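Local coordinates for secreted protein ASP-2 (Necator americanus, PDB 1U53) that is a secreted hookworm vaccine antigen of the pathogenesis-related-1 (CAP) family, whose molecular role in the host is not firmly established, at residues Gln18-Leu21 with Glu22-Ser26. Sequence-based numbering, arbitrary orientation.
Unlike the reference sequence in segment 22-26: M23 (reference Leu).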
loop_
_atom_site.group_PDB
_atom_site.type_symbol
_atom_site.label_atom_id
_atom_site.label_comp_id
_atom_site.label_asym_id
_atom_site.label_seq_id
_atom_site.Cartn_x
_atom_site.Cartn_y
_atom_site.Cartn_z
ATOM N N GLN A 18 -8.062 -10.741 -0.210
ATOM C CA GLN A 18 -8.276 -10.449 -1.620
ATOM C C GLN A 18 -8.539 -8.981 -1.831
ATOM O O GLN A 18 -8.022 -8.392 -2.773
ATOM C CB GLN A 18 -9.445 -11.281 -2.161
ATOM C CG GLN A 18 -9.063 -12.764 -2.226
ATOM C CD GLN A 18 -10.175 -13.654 -2.786
ATOM O OE1 GLN A 18 -11.345 -13.269 -2.831
ATOM N NE2 GLN A 18 -9.802 -14.850 -3.215
ATOM N N LYS A 19 -9.313 -8.373 -0.933
ATOM C CA LYS A 19 -9.633 -6.952 -1.102
ATOM C C LYS A 19 -8.378 -6.118 -1.019
ATOM O O LYS A 19 -8.137 -5.240 -1.848
ATOM C CB LYS A 19 -10.678 -6.518 -0.065
ATOM C CG LYS A 19 -11.177 -5.090 -0.212
ATOM C CD LYS A 19 -11.902 -4.935 -1.543
ATOM C CE LYS A 19 -12.540 -3.599 -1.704
ATOM N NZ LYS A 19 -13.042 -3.491 -3.123
ATOM N N PHE A 20 -7.538 -6.421 -0.038
ATOM C CA PHE A 20 -6.289 -5.645 0.100
ATOM C C PHE A 20 -5.425 -5.761 -1.149
ATOM O O PHE A 20 -4.980 -4.772 -1.694
ATOM C CB PHE A 20 -5.459 -6.135 1.303
ATOM C CG PHE A 20 -5.823 -5.478 2.600
ATOM C CD1 PHE A 20 -5.738 -4.088 2.753
ATOM C CD2 PHE A 20 -6.272 -6.230 3.668
ATOM C CE1 PHE A 20 -6.097 -3.468 4.013
ATOM C CE2 PHE A 20 -6.603 -5.616 4.914
ATOM C CZ PHE A 20 -6.517 -4.248 5.055
ATOM N N LEU A 21 -5.201 -6.994 -1.624
ATOM C CA LEU A 21 -4.323 -7.167 -2.763
ATOM C C LEU A 21 -4.937 -6.547 -4.044
ATOM O O LEU A 21 -4.261 -5.812 -4.788
ATOM C CB LEU A 21 -4.054 -8.666 -2.999
ATOM C CG LEU A 21 -3.032 -8.897 -4.104
ATOM C CD1 LEU A 21 -1.598 -8.375 -3.735
ATOM C CD2 LEU A 21 -2.992 -10.353 -4.486
ATOM N N GLU A 22 -6.216 -6.813 -4.300
ATOM C CA GLU A 22 -6.829 -6.250 -5.532
ATOM C C GLU A 22 -6.858 -4.726 -5.548
ATOM O O GLU A 22 -6.542 -4.115 -6.590
ATOM C CB GLU A 22 -8.246 -6.804 -5.679
ATOM C CG GLU A 22 -8.143 -8.291 -5.966
ATOM C CD GLU A 22 -9.461 -8.978 -5.980
ATOM O OE1 GLU A 22 -10.487 -8.262 -5.940
ATOM O OE2 GLU A 22 -9.448 -10.240 -6.017
ATOM N N MET A 23 -7.220 -4.125 -4.413
ATOM C CA MET A 23 -7.232 -2.668 -4.263
ATOM C C MET A 23 -5.841 -2.120 -4.457
ATOM O O MET A 23 -5.639 -1.121 -5.126
ATOM C CB MET A 23 -7.667 -2.238 -2.866
ATOM C CG MET A 23 -9.010 -2.562 -2.525
ATOM S SD MET A 23 -10.127 -1.161 -2.397
ATOM C CE MET A 23 -9.384 0.388 -2.292
ATOM N N HIS A 24 -4.840 -2.762 -3.849
ATOM C CA HIS A 24 -3.484 -2.228 -4.084
ATOM C C HIS A 24 -3.068 -2.281 -5.538
ATOM O O HIS A 24 -2.523 -1.302 -6.089
ATOM C CB HIS A 24 -2.439 -2.929 -3.216
ATOM C CG HIS A 24 -2.343 -2.368 -1.820
ATOM N ND1 HIS A 24 -3.288 -2.588 -0.839
ATOM C CD2 HIS A 24 -1.372 -1.614 -1.248
ATOM C CE1 HIS A 24 -2.920 -1.963 0.272
ATOM N NE2 HIS A 24 -1.754 -1.366 0.043
ATOM N N ASN A 25 -3.303 -3.426 -6.191
ATOM C CA ASN A 25 -2.882 -3.523 -7.604
ATOM C C ASN A 25 -3.710 -2.649 -8.527
ATOM O O ASN A 25 -3.173 -2.050 -9.471
ATOM C CB ASN A 25 -2.868 -4.951 -8.080
ATOM C CG ASN A 25 -1.646 -5.671 -7.601
ATOM O OD1 ASN A 25 -0.585 -5.075 -7.526
ATOM N ND2 ASN A 25 -1.798 -6.946 -7.230
ATOM N N SER A 26 -4.992 -2.526 -8.217
ATOM C CA SER A 26 -5.873 -1.636 -8.977
ATOM C C SER A 26 -5.373 -0.182 -8.938
ATOM O O SER A 26 -5.328 0.496 -9.937
ATOM C CB SER A 26 -7.259 -1.654 -8.333
ATOM O OG SER A 26 -8.150 -0.732 -8.959
#
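Residues 18-26 lie within helix 14-32 of the CAP domain, and F20 and H24 meet one turn apart on its buried side. F20 O accepts two bonds from H24. The backbone H24 N is 3.0 Å from F20 O, and the ring nitrogen H24 ND1 lies 2.9 Å from F20 O. The two donors reach the oxygen from opposite faces of the carbonyl plane. The ring bond is bent (148° at the hydrogen), and ND1 sits above that plane, while F20 O lies near the plane of the imidazole. With chi1 at -83°, CG of H24 stands beside its own backbone N, which brings ND1 back over the preceding turn. The other ring nitrogen, NE2, is hydrogen-bonded to the hydroxyl of Y163. Both ring nitrogens are thus engaged, which fixes the ring's rotation.

K19 and M23 meet on another side of the helix. K19 bends at chi2 (64°), and its CE comes within 3.5 Å of M23 SD. L21 lays CD1 3.8 Å from N25 ND2, and N25 OD1 accepts a bond from M53 N. The backbone bond from N25 N to L21 O continues the helical pattern.

The F20 side chain touches A101 and S105 of helix 97-109 and L146, C148 and V159 of the sheet. Helix 14-32 thus meets both a neighbouring helix and the sheet, as in the alpha-beta-alpha sandwich characteristic of CAP proteins.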